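Local coordinates for nucleosome assembly protein (Plasmodium falciparum, PDB 5X7V) that probably binds histones as a chaperone in nucleosome assembly, through the NAP-family domain that makes up most of this fragment, at residues 48-62 / 175-189. Numbering follows the deposited sequence.
Sequences IPGFWANTLRKHPAL and LIRREIWHNPLSYYL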
ATOM      1  N   ILE A  48       4.265 -10.822  28.334  1.00 53.98           N
ATOM      2  CA  ILE A  48       2.892 -11.204  27.956  1.00 53.43           C
ATOM      3  C   ILE A  48       2.903 -12.612  27.383  1.00 52.49           C
ATOM      4  O   ILE A  48       3.279 -12.808  26.217  1.00 53.55           O
ATOM      5  CB  ILE A  48       2.246 -10.257  26.904  1.00 49.82           C
ATOM      6  CG1 ILE A  48       2.136  -8.843  27.435  1.00 60.83           C
ATOM      7  CG2 ILE A  48       0.862 -10.710  26.568  1.00 60.83           C
ATOM      8  CD1 ILE A  48       1.656  -7.860  26.412  1.00 72.42           C
ATOM      9  N   PRO A  49       2.478 -13.593  28.199  1.00 51.36           N
ATOM     10  CA  PRO A  49       2.543 -15.037  27.967  1.00 51.78           C
ATOM     11  C   PRO A  49       1.947 -15.512  26.640  1.00 55.56           C
ATOM     12  O   PRO A  49       0.727 -15.444  26.448  1.00 51.15           O
ATOM     13  CB  PRO A  49       1.749 -15.601  29.138  1.00 51.62           C
ATOM     14  CG  PRO A  49       1.879 -14.610  30.181  1.00 49.82           C
ATOM     15  CD  PRO A  49       1.842 -13.300  29.489  1.00 52.56           C
ATOM     16  N   GLY A  50       2.813 -16.009  25.757  1.00 49.82           N
ATOM     17  CA  GLY A  50       2.396 -16.530  24.475  1.00 49.82           C
ATOM     18  C   GLY A  50       1.778 -15.492  23.567  1.00 51.75           C
ATOM     19  O   GLY A  50       0.829 -15.788  22.849  1.00 49.82           O
ATOM     20  N   PHE A  51       2.327 -14.278  23.601  1.00 56.57           N
ATOM     21  CA  PHE A  51       1.792 -13.143  22.854  1.00 54.11           C
ATOM     22  C   PHE A  51       1.765 -13.345  21.345  1.00 52.44           C
ATOM     23  O   PHE A  51       0.745 -13.096  20.720  1.00 54.23           O
ATOM     24  CB  PHE A  51       2.586 -11.867  23.168  1.00 55.21           C
ATOM     25  CG  PHE A  51       2.248 -10.696  22.264  1.00 49.82           C
ATOM     26  CD1 PHE A  51       1.289  -9.784  22.628  1.00 52.01           C
ATOM     27  CD2 PHE A  51       2.900 -10.515  21.046  1.00 58.94           C
ATOM     28  CE1 PHE A  51       0.979  -8.731  21.805  1.00 52.45           C
ATOM     29  CE2 PHE A  51       2.583  -9.465  20.223  1.00 51.54           C
ATOM     30  CZ  PHE A  51       1.620  -8.576  20.609  1.00 51.38           C
ATOM     31  N   TRP A  52       2.869 -13.740  20.727  1.00 49.82           N
ATOM     32  CA  TRP A  52       2.828 -13.797  19.271  1.00 55.72           C
ATOM     33  C   TRP A  52       1.935 -14.919  18.820  1.00 56.89           C
ATOM     34  O   TRP A  52       1.212 -14.751  17.853  1.00 68.40           O
ATOM     35  CB  TRP A  52       4.223 -13.927  18.652  1.00 59.52           C
ATOM     36  CG  TRP A  52       4.939 -12.600  18.635  1.00 54.40           C
ATOM     37  CD1 TRP A  52       6.016 -12.243  19.385  1.00 49.82           C
ATOM     38  CD2 TRP A  52       4.587 -11.448  17.860  1.00 52.46           C
ATOM     39  NE1 TRP A  52       6.368 -10.946  19.123  1.00 49.82           N
ATOM     40  CE2 TRP A  52       5.505 -10.428  18.195  1.00 55.50           C
ATOM     41  CE3 TRP A  52       3.584 -11.176  16.923  1.00 49.82           C
ATOM     42  CZ2 TRP A  52       5.458  -9.147  17.607  1.00 51.33           C
ATOM     43  CZ3 TRP A  52       3.533  -9.901  16.349  1.00 56.11           C
ATOM     44  CH2 TRP A  52       4.473  -8.905  16.693  1.00 49.82           C
ATOM     45  N   ALA A  53       1.940 -16.040  19.535  1.00 60.13           N
ATOM     46  CA  ALA A  53       1.070 -17.159  19.191  1.00 60.13           C
ATOM     47  C   ALA A  53      -0.367 -16.693  19.069  1.00 60.13           C
ATOM     48  O   ALA A  53      -1.024 -16.936  18.069  1.00 63.04           O
ATOM     49  CB  ALA A  53       1.180 -18.266  20.226  1.00 60.13           C
ATOM     50  N   ASN A  54      -0.836 -15.988  20.087  1.00 57.99           N
ATOM     51  CA  ASN A  54      -2.185 -15.465  20.113  1.00 53.05           C
ATOM     52  C   ASN A  54      -2.390 -14.226  19.274  1.00 56.52           C
ATOM     53  O   ASN A  54      -3.519 -13.820  19.063  1.00 60.31           O
ATOM     54  CB  ASN A  54      -2.582 -15.147  21.538  1.00 52.56           C
ATOM     55  CG  ASN A  54      -2.685 -16.361  22.376  1.00 49.82           C
ATOM     56  OD1 ASN A  54      -3.647 -17.100  22.273  1.00 51.44           O
ATOM     57  ND2 ASN A  54      -1.685 -16.595  23.208  1.00 49.82           N
ATOM     58  N   THR A  55      -1.318 -13.600  18.815  1.00 60.13           N
ATOM     59  CA  THR A  55      -1.482 -12.493  17.898  1.00 60.13           C
ATOM     60  C   THR A  55      -1.636 -12.978  16.474  1.00 60.13           C
ATOM     61  O   THR A  55      -2.645 -12.700  15.839  1.00 60.13           O
ATOM     62  CB  THR A  55      -0.327 -11.557  17.948  1.00 60.13           C
ATOM     63  OG1 THR A  55      -0.205 -11.066  19.275  1.00 64.02           O
ATOM     64  CG2 THR A  55      -0.578 -10.403  17.031  1.00 64.02           C
ATOM     65  N   LEU A  56      -0.638 -13.708  15.981  1.00 67.27           N
ATOM     66  CA  LEU A  56      -0.586 -14.120  14.580  1.00 67.27           C
ATOM     67  C   LEU A  56      -1.877 -14.739  14.054  1.00 67.27           C
ATOM     68  O   LEU A  56      -2.376 -14.353  13.006  1.00 67.27           O
ATOM     69  CB  LEU A  56       0.559 -15.102  14.378  1.00 67.27           C
ATOM     70  CG  LEU A  56       1.928 -14.490  14.591  1.00 72.27           C
ATOM     71  CD1 LEU A  56       3.001 -15.542  14.452  1.00 77.27           C
ATOM     72  CD2 LEU A  56       2.143 -13.377  13.605  1.00 77.27           C
ATOM     73  N   ARG A  57      -2.418 -15.695  14.797  1.00 69.59           N
ATOM     74  CA  ARG A  57      -3.570 -16.467  14.343  1.00 64.48           C
ATOM     75  C   ARG A  57      -4.911 -15.784  14.622  1.00 60.80           C
ATOM     76  O   ARG A  57      -5.960 -16.409  14.497  1.00 65.19           O
ATOM     77  CB  ARG A  57      -3.556 -17.863  14.980  1.00 67.13           C
ATOM     78  CG  ARG A  57      -3.716 -17.870  16.488  1.00 62.59           C
ATOM     79  CD  ARG A  57      -3.696 -19.287  17.056  1.00 58.25           C
ATOM     80  NE  ARG A  57      -4.042 -19.265  18.477  1.00 69.00           N
ATOM     81  CZ  ARG A  57      -5.229 -19.616  18.977  1.00 72.54           C
ATOM     82  NH1 ARG A  57      -6.204 -20.045  18.168  1.00 65.51           N
ATOM     83  NH2 ARG A  57      -5.437 -19.549  20.295  1.00 60.89           N
ATOM     84  N   LYS A  58      -4.873 -14.509  14.996  1.00 59.71           N
ATOM     85  CA  LYS A  58      -6.058 -13.685  14.946  1.00 56.51           C
ATOM     86  C   LYS A  58      -6.083 -12.877  13.649  1.00 63.76           C
ATOM     87  O   LYS A  58      -7.000 -12.096  13.403  1.00 64.10           O
ATOM     88  CB  LYS A  58      -6.126 -12.744  16.139  1.00 63.11           C
ATOM     89  CG  LYS A  58      -6.490 -13.394  17.455  1.00 56.17           C
ATOM     90  CD  LYS A  58      -7.395 -12.468  18.193  1.00 55.04           C
ATOM     91  CE  LYS A  58      -7.214 -12.512  19.695  1.00 58.06           C
ATOM     92  NZ  LYS A  58      -8.259 -11.618  20.322  1.00 55.96           N
ATOM     93  N   HIS A  59      -5.066 -13.041  12.824  1.00 67.27           N
ATOM     94  CA  HIS A  59      -5.139 -12.500  11.484  1.00 67.27           C
ATOM     95  C   HIS A  59      -5.859 -13.509  10.613  1.00 74.11           C
ATOM     96  O   HIS A  59      -5.444 -14.664  10.555  1.00 69.94           O
ATOM     97  CB  HIS A  59      -3.748 -12.208  10.943  1.00 67.27           C
ATOM     98  CG  HIS A  59      -3.762 -11.562   9.609  1.00 72.27           C
ATOM     99  ND1 HIS A  59      -4.928 -11.065   9.024  1.00 79.89           N
ATOM    100  CD2 HIS A  59      -2.789 -11.294   8.718  1.00 77.27           C
ATOM    101  CE1 HIS A  59      -4.649 -10.560   7.854  1.00 82.27           C
ATOM    102  NE2 HIS A  59      -3.343 -10.682   7.637  1.00 82.27           N
ATOM    103  N   PRO A  60      -6.958 -13.084   9.958  1.00 73.39           N
ATOM    104  CA  PRO A  60      -7.743 -13.965   9.084  1.00 67.27           C
ATOM    105  C   PRO A  60      -6.923 -14.946   8.234  1.00 67.27           C
ATOM    106  O   PRO A  60      -7.252 -16.134   8.180  1.00 67.27           O
ATOM    107  CB  PRO A  60      -8.497 -12.969   8.211  1.00 67.27           C
ATOM    108  CG  PRO A  60      -8.773 -11.824   9.135  1.00 72.27           C
ATOM    109  CD  PRO A  60      -7.629 -11.778  10.145  1.00 77.27           C
ATOM    110  N   ALA A  61      -5.846 -14.476   7.612  1.00 75.76           N
ATOM    111  CA  ALA A  61      -5.093 -15.334   6.684  1.00 65.95           C
ATOM    112  C   ALA A  61      -4.255 -16.390   7.390  1.00 63.79           C
ATOM    113  O   ALA A  61      -3.656 -17.257   6.736  1.00 68.17           O
ATOM    114  CB  ALA A  61      -4.200 -14.489   5.784  1.00 61.56           C
ATOM    115  N   LEU A  62      -4.195 -16.319   8.714  1.00 71.34           N
ATOM    116  CA  LEU A  62      -3.339 -17.227   9.454  1.00 57.14           C
ATOM    117  C   LEU A  62      -4.148 -18.024  10.428  1.00 58.89           C
ATOM    118  O   LEU A  62      -3.619 -18.889  11.112  1.00 61.46           O
ATOM    119  CB  LEU A  62      -2.242 -16.471  10.200  1.00 63.83           C
ATOM    120  CG  LEU A  62      -1.279 -15.645   9.351  1.00 62.24           C
ATOM    121  CD1 LEU A  62      -0.143 -15.141  10.231  1.00 59.42           C
ATOM    122  CD2 LEU A  62      -0.779 -16.461   8.190  1.00 55.64           C
ATOM    123  N   LEU A 175       2.065 -10.034   5.231  1.00 61.87           N
ATOM    124  CA  LEU A 175       1.015  -9.743   6.193  1.00 56.25           C
ATOM    125  C   LEU A 175       1.632  -9.123   7.436  1.00 54.89           C
ATOM    126  O   LEU A 175       1.073  -8.197   8.000  1.00 55.01           O
ATOM    127  CB  LEU A 175       0.232 -10.997   6.580  1.00 56.57           C
ATOM    128  CG  LEU A 175      -0.364 -11.939   5.540  1.00 56.15           C
ATOM    129  CD1 LEU A 175      -0.814 -13.176   6.272  1.00 61.48           C
ATOM    130  CD2 LEU A 175      -1.522 -11.326   4.757  1.00 56.49           C
ATOM    131  N   ILE A 176       2.790  -9.629   7.856  1.00 54.11           N
ATOM    132  CA  ILE A 176       3.465  -9.058   9.019  1.00 61.52           C
ATOM    133  C   ILE A 176       3.846  -7.609   8.751  1.00 54.60           C
ATOM    134  O   ILE A 176       3.440  -6.716   9.489  1.00 54.67           O
ATOM    135  CB  ILE A 176       4.732  -9.827   9.420  1.00 52.39           C
ATOM    136  CG1 ILE A 176       4.402 -11.077  10.220  1.00 51.71           C
ATOM    137  CG2 ILE A 176       5.556  -9.000  10.330  1.00 55.56           C
ATOM    138  CD1 ILE A 176       5.623 -11.932  10.455  1.00 51.56           C
ATOM    139  N   ARG A 177       4.618  -7.393   7.687  1.00 56.00           N
ATOM    140  CA  ARG A 177       5.096  -6.059   7.318  1.00 66.30           C
ATOM    141  C   ARG A 177       3.967  -5.061   7.178  1.00 55.63           C
ATOM    142  O   ARG A 177       4.016  -3.994   7.773  1.00 58.75           O
ATOM    143  CB  ARG A 177       5.890  -6.105   5.998  1.00 60.44           C
ATOM    144  CG  ARG A 177       6.491  -4.748   5.563  1.00 59.35           C
ATOM    145  CD  ARG A 177       7.196  -4.832   4.171  1.00 71.54           C
ATOM    146  NE  ARG A 177       6.259  -4.763   3.033  1.00 70.94           N
ATOM    147  CZ  ARG A 177       5.721  -3.633   2.556  1.00 78.29           C
ATOM    148  NH1 ARG A 177       6.006  -2.451   3.109  1.00 75.74           N
ATOM    149  NH2 ARG A 177       4.887  -3.678   1.526  1.00 73.01           N
ATOM    150  N   ARG A 178       2.950  -5.422   6.399  1.00 53.91           N
ATOM    151  CA  ARG A 178       1.922  -4.484   5.970  1.00 52.55           C
ATOM    152  C   ARG A 178       0.727  -4.385   6.898  1.00 51.58           C
ATOM    153  O   ARG A 178       0.023  -3.393   6.882  1.00 51.58           O
ATOM    154  CB  ARG A 178       1.432  -4.850   4.567  1.00 64.98           C
ATOM    155  CG  ARG A 178       2.463  -4.628   3.450  1.00 69.10           C
ATOM    156  CD  ARG A 178       1.959  -5.132   2.096  1.00 78.64           C
ATOM    157  NE  ARG A 178       0.813  -4.388   1.579  1.00 96.93           N
ATOM    158  CZ  ARG A 178       0.084  -4.773   0.534  1.00110.25           C
ATOM    159  NH1 ARG A 178       0.363  -5.912  -0.086  1.00119.22           N
ATOM    160  NH2 ARG A 178      -0.943  -4.033   0.124  1.00121.66           N
ATOM    161  N   GLU A 179       0.492  -5.394   7.721  1.00 55.50           N
ATOM    162  CA  GLU A 179      -0.721  -5.380   8.530  1.00 57.81           C
ATOM    163  C   GLU A 179      -0.515  -5.555  10.026  1.00 52.97           C
ATOM    164  O   GLU A 179      -1.229  -4.924  10.801  1.00 55.98           O
ATOM    165  CB  GLU A 179      -1.686  -6.446   8.018  1.00 56.05           C
ATOM    166  CG  GLU A 179      -2.408  -5.993   6.762  1.00 61.90           C
ATOM    167  CD  GLU A 179      -3.284  -7.067   6.162  1.00 71.27           C
ATOM    168  OE1 GLU A 179      -4.479  -7.184   6.572  1.00 66.27           O
ATOM    169  OE2 GLU A 179      -2.764  -7.772   5.265  1.00 60.99           O
ATOM    170  N   ILE A 180       0.454  -6.372  10.438  1.00 51.90           N
ATOM    171  CA  ILE A 180       0.527  -6.768  11.837  1.00 52.28           C
ATOM    172  C   ILE A 180       1.602  -6.034  12.628  1.00 51.62           C
ATOM    173  O   ILE A 180       1.388  -5.686  13.787  1.00 51.58           O
ATOM    174  CB  ILE A 180       0.761  -8.281  11.980  1.00 53.23           C
ATOM    175  CG1 ILE A 180      -0.383  -9.063  11.361  1.00 65.11           C
ATOM    176  CG2 ILE A 180       0.829  -8.681  13.441  1.00 65.11           C
ATOM    177  CD1 ILE A 180      -0.119 -10.536  11.312  1.00 78.64           C
ATOM    178  N   TRP A 181       2.742  -5.786  11.997  1.00 54.95           N
ATOM    179  CA  TRP A 181       3.919  -5.254  12.687  1.00 53.81           C
ATOM    180  C   TRP A 181       3.759  -3.891  13.350  1.00 53.64           C
ATOM    181  O   TRP A 181       4.322  -3.656  14.428  1.00 53.41           O
ATOM    182  CB  TRP A 181       5.084  -5.156  11.722  1.00 55.21           C
ATOM    183  CG  TRP A 181       6.303  -4.608  12.375  1.00 62.46           C
ATOM    184  CD1 TRP A 181       6.874  -3.372  12.179  1.00 61.31           C
ATOM    185  CD2 TRP A 181       7.099  -5.268  13.362  1.00 54.64           C
ATOM    186  NE1 TRP A 181       7.981  -3.241  12.981  1.00 55.48           N
ATOM    187  CE2 TRP A 181       8.139  -4.390  13.716  1.00 54.95           C
ATOM    188  CE3 TRP A 181       7.033  -6.518  13.974  1.00 51.41           C
ATOM    189  CZ2 TRP A 181       9.097  -4.723  14.650  1.00 53.05           C
ATOM    190  CZ3 TRP A 181       7.973  -6.844  14.898  1.00 51.67           C
ATOM    191  CH2 TRP A 181       8.994  -5.958  15.233  1.00 59.74           C
ATOM    192  N   HIS A 182       3.021  -2.989  12.705  1.00 61.94           N
ATOM    193  CA  HIS A 182       2.885  -1.616  13.197  1.00 53.19           C
ATOM    194  C   HIS A 182       2.115  -1.563  14.507  1.00 53.66           C
ATOM    195  O   HIS A 182       2.456  -0.791  15.411  1.00 54.50           O
ATOM    196  CB  HIS A 182       2.203  -0.716  12.153  1.00 54.01           C
ATOM    197  CG  HIS A 182       1.925   0.672  12.654  1.00 61.76           C
ATOM    198  ND1 HIS A 182       0.676   1.068  13.088  1.00 60.20           N
ATOM    199  CD2 HIS A 182       2.740   1.741  12.825  1.00 57.59           C
ATOM    200  CE1 HIS A 182       0.733   2.323  13.504  1.00 56.87           C
ATOM    201  NE2 HIS A 182       1.971   2.755  13.352  1.00 64.83           N
ATOM    202  N   ASN A 183       1.061  -2.366  14.602  1.00 53.29           N
ATOM    203  CA  ASN A 183       0.346  -2.521  15.858  1.00 54.89           C
ATOM    204  C   ASN A 183      -0.221  -3.907  16.063  1.00 53.61           C
ATOM    205  O   ASN A 183      -1.383  -4.152  15.737  1.00 52.94           O
ATOM    206  CB  ASN A 183      -0.804  -1.536  15.977  1.00 54.48           C
ATOM    207  CG  ASN A 183      -1.381  -1.518  17.380  1.00 55.44           C
ATOM    208  OD1 ASN A 183      -0.812  -2.115  18.298  1.00 54.31           O
ATOM    209  ND2 ASN A 183      -2.503  -0.836  17.558  1.00 54.90           N
ATOM    210  N   PRO A 184       0.586  -4.806  16.644  1.00 54.90           N
ATOM    211  CA  PRO A 184       0.216  -6.186  16.976  1.00 52.96           C
ATOM    212  C   PRO A 184      -0.784  -6.262  18.100  1.00 51.47           C
ATOM    213  O   PRO A 184      -1.433  -7.282  18.257  1.00 52.64           O
ATOM    214  CB  PRO A 184       1.538  -6.805  17.411  1.00 50.61           C
ATOM    215  CG  PRO A 184       2.303  -5.685  17.935  1.00 58.14           C
ATOM    216  CD  PRO A 184       1.975  -4.519  17.039  1.00 66.09           C
ATOM    217  N   LEU A 185      -0.898  -5.196  18.878  1.00 52.12           N
ATOM    218  CA  LEU A 185      -1.816  -5.192  20.014  1.00 51.61           C
ATOM    219  C   LEU A 185      -3.265  -5.246  19.544  1.00 53.65           C
ATOM    220  O   LEU A 185      -4.091  -5.908  20.152  1.00 49.82           O
ATOM    221  CB  LEU A 185      -1.587  -3.969  20.876  1.00 49.82           C
ATOM    222  CG  LEU A 185      -2.377  -3.928  22.171  1.00 51.08           C
ATOM    223  CD1 LEU A 185      -1.880  -5.005  23.114  1.00 52.23           C
ATOM    224  CD2 LEU A 185      -2.281  -2.558  22.805  1.00 49.82           C
ATOM    225  N   SER A 186      -3.555  -4.530  18.461  1.00 53.96           N
ATOM    226  CA  SER A 186      -4.809  -4.658  17.738  1.00 49.82           C
ATOM    227  C   SER A 186      -5.220  -6.109  17.541  1.00 53.36           C
ATOM    228  O   SER A 186      -6.371  -6.479  17.745  1.00 52.98           O
ATOM    229  CB  SER A 186      -4.697  -3.984  16.375  1.00 54.55           C
ATOM    230  OG  SER A 186      -5.041  -2.609  16.428  1.00 57.22           O
ATOM    231  N   TYR A 187      -4.269  -6.930  17.132  1.00 54.93           N
ATOM    232  CA  TYR A 187      -4.559  -8.325  16.864  1.00 53.62           C
ATOM    233  C   TYR A 187      -4.579  -9.179  18.128  1.00 54.94           C
ATOM    234  O   TYR A 187      -5.311 -10.153  18.196  1.00 56.50           O
ATOM    235  CB  TYR A 187      -3.562  -8.874  15.862  1.00 52.36           C
ATOM    236  CG  TYR A 187      -3.847  -8.428  14.457  1.00 52.48           C
ATOM    237  CD1 TYR A 187      -4.743  -9.129  13.665  1.00 55.73           C
ATOM    238  CD2 TYR A 187      -3.229  -7.311  13.915  1.00 51.73           C
ATOM    239  CE1 TYR A 187      -5.023  -8.734  12.374  1.00 53.79           C
ATOM    240  CE2 TYR A 187      -3.496  -6.915  12.615  1.00 52.53           C
ATOM    241  CZ  TYR A 187      -4.395  -7.637  11.853  1.00 52.99           C
ATOM    242  OH  TYR A 187      -4.689  -7.271  10.564  1.00 54.75           O
ATOM    243  N   TYR A 188      -3.802  -8.818  19.139  1.00 52.52           N
ATOM    244  CA  TYR A 188      -3.855  -9.550  20.398  1.00 53.12           C
ATOM    245  C   TYR A 188      -5.238  -9.371  21.051  1.00 54.28           C
ATOM    246  O   TYR A 188      -5.715 -10.219  21.794  1.00 52.75           O
ATOM    247  CB  TYR A 188      -2.734  -9.088  21.315  1.00 49.82           C
ATOM    248  CG  TYR A 188      -2.669  -9.828  22.604  1.00 52.40           C
ATOM    249  CD1 TYR A 188      -2.183 -11.120  22.662  1.00 52.59           C
ATOM    250  CD2 TYR A 188      -3.109  -9.240  23.775  1.00 53.14           C
ATOM    251  CE1 TYR A 188      -2.132 -11.810  23.866  1.00 54.54           C
ATOM    252  CE2 TYR A 188      -3.067  -9.917  24.979  1.00 54.33           C
ATOM    253  CZ  TYR A 188      -2.579 -11.196  25.022  1.00 52.12           C
ATOM    254  OH  TYR A 188      -2.543 -11.852  26.225  1.00 51.39           O
ATOM    255  N   LEU A 189      -5.881  -8.261  20.719  1.00 56.21           N
ATOM    256  CA  LEU A 189      -7.238  -7.934  21.135  1.00 58.01           C
ATOM    257  C   LEU A 189      -8.174  -8.003  19.896  1.00 63.84           C
ATOM    258  O   LEU A 189      -9.382  -8.285  19.974  1.00 56.68           O
ATOM    259  CB  LEU A 189      -7.248  -6.538  21.771  1.00 53.01           C
ATOM    260  CG  LEU A 189      -6.204  -6.321  22.873  1.00 51.13           C
ATOM    261  CD1 LEU A 189      -5.788  -4.896  22.948  1.00 49.82           C
ATOM    262  CD2 LEU A 189      -6.768  -6.706  24.210  1.00 54.87           C
TER
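Thr55 of helix 51-56 lies against the short helix 185-188, its CA 4.5 Å from that of Tyr188, while helix 175-180 stands farther off, its axis 13.7 Å from that of 51-56 and turned by 78°. Thr55 fits among Pro184, Tyr187 and Tyr188: CG2 touches Tyr187 CB at 3.6 Å, and OG1, hydrogen-bonded to Phe51 O within its own helix, meets the edge of the Tyr188 ring. With CG anti to the backbone N (chi1 -177°), Tyr188 lays one ring face over Phe51 CD1; the two planes are 24° apart but slid so far that they barely overlap. Ile48 CG2 touches the phenol end. Pro184 CB touches both Phe51 CZ and Trp52 CH2, 3.7 Å from each, and sits at the edge of the Phe51 ring. Farther along, the His59 imidazole has Tyr187 OH over one face and Leu175 CB at its edge, and Leu175 CD2 comes within 3.5 Å of His59 NE2. At the exposed side, Lys58 NZ makes a weak hydrogen bond to Tyr188 O. The contact brings the segment just after the long helix 2-45 against the C-terminal helices 172-180 and 185-188: the Trp52 side chain packs on Leu76 and Leu79 of strand 76-82, Phe51 packs on Ile45 of helix 2-45, and Phe5 of the second subunit meets the Phe51 ring.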